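Local atomic coordinates of phage-like element PBSX protein XepA (Bacillus subtilis subsp. subtilis str. 168, PDB entry 6I56), a protein that is of unknown function and does not seem to take part in lysis of the host cell. Residues G80-E85 / T107-V112; F176-H181 / A191-D196. All blocks are in the same frame, centred on the assembly; numbering follows the deposited sequence.

Contact 1 of 2, residues G80-E85 / T107-V112; sequences GTLFIE and TATDWV
Ile84 has the largest share of this contact, its CD1 methyl meeting the side chains of both Thr109 and Val112. Beyond CB its chain is fully extended (chi2 -174°), which carries CD1 toward segment 107-112, where it meets both partners tip to tip. CG2 of Val112 lies 3.7 Å from CD1 of Ile84. Thr109 offers two atoms to the same methyl: OG1 is 3.5 Å from Ile84 CD1, and CG2 of Thr109 is 3.7 Å from it.

Thr109 suits this place because it is two-sided. With chi1 at 72°, OG1 sits between the backbone N and the carbonyl carbon, while CG2 lies beside the backbone N, anti to the carbonyl carbon, and meets Ile84 and Leu82. CD2 of Leu82 reaches Thr109 CG2 at 3.7 Å with the two side chains crossing at about a right angle. The hydroxyl, buried next to hydrocarbon, is gripped twice. It donates to Asp110 O (OG1 to O 2.8 Å), approaching from above the carbonyl plane with a C=O...donor angle of 130°, and it accepts from the backbone N of Gly72 in strand 69-76.

Strand 80-87 is an inner strand of one four-stranded antiparallel sheet, and strand 107-113 is the outermost strand, within this chain, of another. The contact thus spans the core of a beta sandwich, where Val70, Phe121 and Tyr123 add further bulk around Ile84 and Leu82. The CA atoms of Ile84 and Val112 are 8.1 Å apart, a gap bridged by side chains and by no backbone hydrogen bond. Leucine, isoleucine, valine and the threonine methyl meet across it, and cohesion between the sheets here rests on methyl groups and exclusion of water, with the one buried hydroxyl paid for inside its own sheet.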
loop_
_atom_site.group_PDB
_atom_site.type_symbol
_atom_site.label_atom_id
_atom_site.label_comp_id
_atom_site.label_asym_id
_atom_site.label_seq_id
_atom_site.Cartn_x
_atom_site.Cartn_y
_atom_site.Cartn_z
ATOM N N GLY B 80 34.479 17.299 9.367
ATOM C CA GLY B 80 34.316 16.895 10.778
ATOM C C GLY B 80 33.214 15.874 10.892
ATOM O O GLY B 80 32.796 15.393 9.856
ATOM N N THR B 81 32.768 15.587 12.109
ATOM C CA THR B 81 31.759 14.554 12.413
ATOM C C THR B 81 30.752 15.114 13.424
ATOM O O THR B 81 31.180 15.686 14.428
ATOM C CB THR B 81 32.415 13.258 12.895
ATOM O OG1 THR B 81 33.372 12.895 11.900
ATOM C CG2 THR B 81 31.416 12.137 13.050
ATOM N N LEU B 82 29.466 14.983 13.097
ATOM C CA LEU B 82 28.347 15.388 13.971
ATOM C C LEU B 82 27.768 14.115 14.596
ATOM O O LEU B 82 27.407 13.183 13.851
ATOM C CB LEU B 82 27.300 16.154 13.163
ATOM C CG LEU B 82 26.043 16.505 13.951
ATOM C CD1 LEU B 82 26.368 17.301 15.215
ATOM C CD2 LEU B 82 25.042 17.229 13.088
ATOM N N PHE B 83 27.718 14.096 15.919
ATOM C CA PHE B 83 27.150 13.004 16.741
ATOM C C PHE B 83 25.880 13.513 17.419
ATOM O O PHE B 83 25.889 14.607 18.027
ATOM C CB PHE B 83 28.157 12.557 17.802
ATOM C CG PHE B 83 29.450 11.996 17.284
ATOM C CD1 PHE B 83 29.537 10.666 16.885
ATOM C CD2 PHE B 83 30.588 12.793 17.222
ATOM C CE1 PHE B 83 30.750 10.138 16.467
ATOM C CE2 PHE B 83 31.787 12.267 16.756
ATOM C CZ PHE B 83 31.869 10.940 16.387
ATOM N N ILE B 84 24.817 12.718 17.331
ATOM C CA ILE B 84 23.591 12.904 18.144
ATOM C C ILE B 84 23.667 11.860 19.249
ATOM O O ILE B 84 23.768 10.654 18.923
ATOM C CB ILE B 84 22.307 12.762 17.301
ATOM C CG1 ILE B 84 22.313 13.794 16.163
ATOM C CG2 ILE B 84 21.084 12.867 18.196
ATOM C CD1 ILE B 84 21.034 13.852 15.337
ATOM N N GLU B 85 23.637 12.311 20.501
ATOM C CA GLU B 85 23.863 11.396 21.634
ATOM C C GLU B 85 22.744 11.530 22.660
ATOM O O GLU B 85 22.049 12.560 22.701
ATOM C CB GLU B 85 25.229 11.722 22.196
ATOM C CG GLU B 85 26.297 11.811 21.126
ATOM C CD GLU B 85 27.710 11.698 21.668
ATOM O OE1 GLU B 85 28.102 12.619 22.411
ATOM O OE2 GLU B 85 28.386 10.708 21.347
ATOM N N THR B 107 25.282 19.527 5.699
ATOM C CA THR B 107 25.033 18.118 6.052
ATOM C C THR B 107 23.879 18.122 7.044
ATOM O O THR B 107 23.941 18.892 8.030
ATOM C CB THR B 107 26.325 17.465 6.557
ATOM O OG1 THR B 107 27.347 17.585 5.559
ATOM C CG2 THR B 107 26.126 16.013 6.930
ATOM N N ALA B 108 22.855 17.308 6.779
ATOM C CA ALA B 108 21.662 17.123 7.640
ATOM C C ALA B 108 21.703 15.718 8.239
ATOM O O ALA B 108 22.096 14.805 7.570
ATOM C CB ALA B 108 20.395 17.346 6.844
ATOM N N THR B 109 21.320 15.555 9.491
ATOM C CA THR B 109 21.004 14.220 10.057
ATOM C C THR B 109 19.582 13.851 9.633
ATOM O O THR B 109 18.864 14.698 9.133
ATOM C CB THR B 109 21.132 14.226 11.577
ATOM O OG1 THR B 109 20.058 14.960 12.166
ATOM C CG2 THR B 109 22.440 14.827 12.003
ATOM N N ASP B 110 19.197 12.616 9.890
ATOM C CA ASP B 110 17.775 12.198 9.951
ATOM C C ASP B 110 17.167 12.780 11.220
ATOM O O ASP B 110 17.931 13.145 12.165
ATOM C CB ASP B 110 17.665 10.680 9.951
ATOM C CG ASP B 110 18.150 10.027 8.664
ATOM O OD1 ASP B 110 18.050 10.636 7.591
ATOM O OD2 ASP B 110 18.626 8.905 8.738
ATOM N N TRP B 111 15.829 12.836 11.254
ATOM C CA TRP B 111 15.088 12.956 12.525
ATOM C C TRP B 111 15.463 11.754 13.385
ATOM O O TRP B 111 15.352 10.613 12.903
ATOM C CB TRP B 111 13.584 13.030 12.291
ATOM C CG TRP B 111 13.140 14.385 11.864
ATOM C CD1 TRP B 111 12.749 14.754 10.602
ATOM C CD2 TRP B 111 13.069 15.564 12.674
ATOM N NE1 TRP B 111 12.441 16.080 10.582
ATOM C CE2 TRP B 111 12.630 16.608 11.831
ATOM C CE3 TRP B 111 13.320 15.837 14.023
ATOM C CZ2 TRP B 111 12.444 17.911 12.302
ATOM C CZ3 TRP B 111 13.148 17.120 14.485
ATOM C CH2 TRP B 111 12.710 18.135 13.637
ATOM N N VAL B 112 15.887 11.993 14.606
ATOM C CA VAL B 112 16.216 10.896 15.568
ATOM C C VAL B 112 15.128 10.919 16.631
ATOM O O VAL B 112 15.000 11.970 17.304
ATOM C CB VAL B 112 17.608 11.101 16.171
ATOM C CG1 VAL B 112 17.847 10.142 17.326
ATOM C CG2 VAL B 112 18.695 10.998 15.106
#

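Contact 2 of 2, residues F176-H181 / A191-D196; sequences FDFVFH and AALPVD
Leu193 packs against three phenylalanines, Phe176, Phe178 and Phe180, spaced two residues apart. Its CA lies over one face of the Phe178 ring, 3.7 Å from the centroid and 15° off the normal, a CH-pi contact. CD1 of Leu193 goes on to Phe178 CG at 3.6 Å and bridges to the Phe176 ring, while its CB meets Phe180 CE1 at 3.8 Å. With CG anti to the backbone N (chi1 -171°), Phe178 turns its ring to Leu193, and its CD2 stands over the centre of the Phe180 ring.

Farther out, Ala191 CB touches Phe178 CZ at 3.8 Å, a small residue where the chains come close, and CD of Pro194 approaches Phe178 CE1 obliquely. Ring edges then turn to backbone oxygens: Ala191 O lies near the plane of Phe178, and Pro194 O is 3.6 Å from Phe176 CZ, near that ring's plane.

The polar edge is a single cross-segment hydrogen bond, Ala191 N to Phe180 O (3.0 Å, 168°). Phe180 and His181 form a classic beta bulge opposite Val273. The two strands pair with different partners, 175-179 with 271-278 and 193-194 with 258-267; side chains bring them together, chiefly through aromatic and aliphatic surfaces, pinned at one end by one nearly straight bond.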
loop_
_atom_site.group_PDB
_atom_site.type_symbol
_atom_site.label_atom_id
_atom_site.label_comp_id
_atom_site.label_asym_id
_atom_site.label_seq_id
_atom_site.Cartn_x
_atom_site.Cartn_y
_atom_site.Cartn_z
ATOM N N PHE B 176 4.589 -27.229 3.602
ATOM C CA PHE B 176 4.457 -27.582 5.037
ATOM C C PHE B 176 4.594 -29.078 5.204
ATOM O O PHE B 176 4.185 -29.841 4.324
ATOM C CB PHE B 176 3.179 -27.016 5.659
ATOM C CG PHE B 176 1.888 -27.499 5.064
ATOM C CD1 PHE B 176 1.348 -26.889 3.935
ATOM C CD2 PHE B 176 1.181 -28.512 5.681
ATOM C CE1 PHE B 176 0.125 -27.302 3.400
ATOM C CE2 PHE B 176 -0.020 -28.947 5.132
ATOM C CZ PHE B 176 -0.549 -28.345 3.990
ATOM N N ASP B 177 5.187 -29.460 6.325
ATOM C CA ASP B 177 5.407 -30.885 6.669
ATOM C C ASP B 177 4.213 -31.324 7.500
ATOM O O ASP B 177 3.564 -30.494 8.124
ATOM C CB ASP B 177 6.740 -31.061 7.392
ATOM C CG ASP B 177 7.945 -30.640 6.560
ATOM O OD1 ASP B 177 7.849 -30.555 5.320
ATOM O OD2 ASP B 177 8.965 -30.400 7.177
ATOM N N PHE B 178 3.891 -32.598 7.439
ATOM C CA PHE B 178 2.715 -33.147 8.139
ATOM C C PHE B 178 3.078 -34.534 8.632
ATOM O O PHE B 178 3.727 -35.277 7.886
ATOM C CB PHE B 178 1.503 -33.143 7.198
ATOM C CG PHE B 178 0.229 -33.482 7.901
ATOM C CD1 PHE B 178 -0.407 -32.536 8.699
ATOM C CD2 PHE B 178 -0.259 -34.784 7.867
ATOM C CE1 PHE B 178 -1.507 -32.890 9.465
ATOM C CE2 PHE B 178 -1.382 -35.120 8.609
ATOM C CZ PHE B 178 -1.999 -34.179 9.403
ATOM N N VAL B 179 2.625 -34.865 9.845
ATOM C CA VAL B 179 2.787 -36.225 10.438
ATOM C C VAL B 179 1.458 -36.987 10.299
ATOM O O VAL B 179 0.495 -36.627 10.948
ATOM C CB VAL B 179 3.283 -36.120 11.901
ATOM C CG1 VAL B 179 3.438 -37.509 12.510
ATOM C CG2 VAL B 179 4.596 -35.351 11.998
ATOM N N PHE B 180 1.418 -38.024 9.479
ATOM C CA PHE B 180 0.274 -38.963 9.412
ATOM C C PHE B 180 0.370 -39.944 10.587
ATOM O O PHE B 180 -0.651 -40.190 11.275
ATOM C CB PHE B 180 0.249 -39.676 8.061
ATOM C CG PHE B 180 0.152 -38.749 6.872
ATOM C CD1 PHE B 180 -1.072 -38.274 6.434
ATOM C CD2 PHE B 180 1.302 -38.321 6.217
ATOM C CE1 PHE B 180 -1.157 -37.421 5.335
ATOM C CE2 PHE B 180 1.230 -37.462 5.127
ATOM C CZ PHE B 180 -0.006 -37.029 4.670
ATOM N N HIS B 181 1.565 -40.511 10.773
ATOM C CA HIS B 181 1.891 -41.522 11.803
ATOM C C HIS B 181 3.315 -41.272 12.295
ATOM O O HIS B 181 4.199 -41.063 11.458
ATOM C CB HIS B 181 1.783 -42.946 11.232
ATOM C CG HIS B 181 0.399 -43.342 10.836
ATOM N ND1 HIS B 181 -0.543 -43.768 11.739
ATOM C CD2 HIS B 181 -0.191 -43.371 9.622
ATOM C CE1 HIS B 181 -1.672 -44.046 11.103
ATOM N NE2 HIS B 181 -1.494 -43.792 9.808
ATOM N N ALA B 191 -3.449 -39.235 11.295
ATOM C CA ALA B 191 -3.885 -37.827 11.206
ATOM C C ALA B 191 -4.195 -37.477 9.734
ATOM O O ALA B 191 -3.553 -38.014 8.846
ATOM C CB ALA B 191 -2.806 -36.944 11.817
ATOM N N ALA B 192 -5.183 -36.632 9.503
ATOM C CA ALA B 192 -5.656 -36.223 8.155
ATOM C C ALA B 192 -5.015 -34.883 7.790
ATOM O O ALA B 192 -5.193 -33.884 8.520
ATOM C CB ALA B 192 -7.170 -36.123 8.114
ATOM N N LEU B 193 -4.263 -34.866 6.706
ATOM C CA LEU B 193 -3.626 -33.630 6.180
ATOM C C LEU B 193 -4.741 -32.737 5.667
ATOM O O LEU B 193 -5.471 -33.149 4.766
ATOM C CB LEU B 193 -2.667 -33.995 5.047
ATOM C CG LEU B 193 -2.222 -32.817 4.196
ATOM C CD1 LEU B 193 -1.145 -32.042 4.900
ATOM C CD2 LEU B 193 -1.740 -33.217 2.818
ATOM N N PRO B 194 -4.885 -31.490 6.176
ATOM C CA PRO B 194 -5.741 -30.499 5.532
ATOM C C PRO B 194 -5.042 -29.957 4.278
ATOM O O PRO B 194 -4.012 -29.410 4.390
ATOM C CB PRO B 194 -5.966 -29.410 6.595
ATOM C CG PRO B 194 -4.901 -29.632 7.662
ATOM C CD PRO B 194 -4.229 -30.963 7.377
ATOM N N VAL B 195 -5.622 -30.159 3.102
ATOM C CA VAL B 195 -4.971 -29.857 1.803
ATOM C C VAL B 195 -4.816 -28.336 1.656
ATOM O O VAL B 195 -3.721 -27.906 1.227
ATOM C CB VAL B 195 -5.767 -30.452 0.644
ATOM C CG1 VAL B 195 -5.208 -29.985 -0.699
ATOM C CG2 VAL B 195 -5.812 -31.970 0.743
ATOM N N ASP B 196 -5.866 -27.564 1.971
ATOM C CA ASP B 196 -5.829 -26.077 2.036
ATOM C C ASP B 196 -5.112 -25.497 0.807
ATOM O O ASP B 196 -4.129 -24.783 0.984
ATOM C CB ASP B 196 -5.139 -25.626 3.332
ATOM C CG ASP B 196 -5.184 -24.127 3.608
ATOM O OD1 ASP B 196 -6.284 -23.476 3.350
ATOM O OD2 ASP B 196 -4.108 -23.614 4.063
#

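Contact 1 and contact 2 lie on opposite sides of the chain's centre, their own centres 54 Å apart and their nearest atoms about 39 Å apart, so neither touches the other. They follow in series: contact 1 lies between the two sheets of the earlier beta sandwich, and contact 2 belongs to the later, many-stranded antiparallel sheet, with strands of residues 144-171 between. Each region also meets other copies of the protein in the five-chain assembly. Trp111 packs on Glu143 of the third subunit, and Asp177 forms a salt bridge with Lys257 of that subunit. The two contacts thus mark separate cores of an elongated chain.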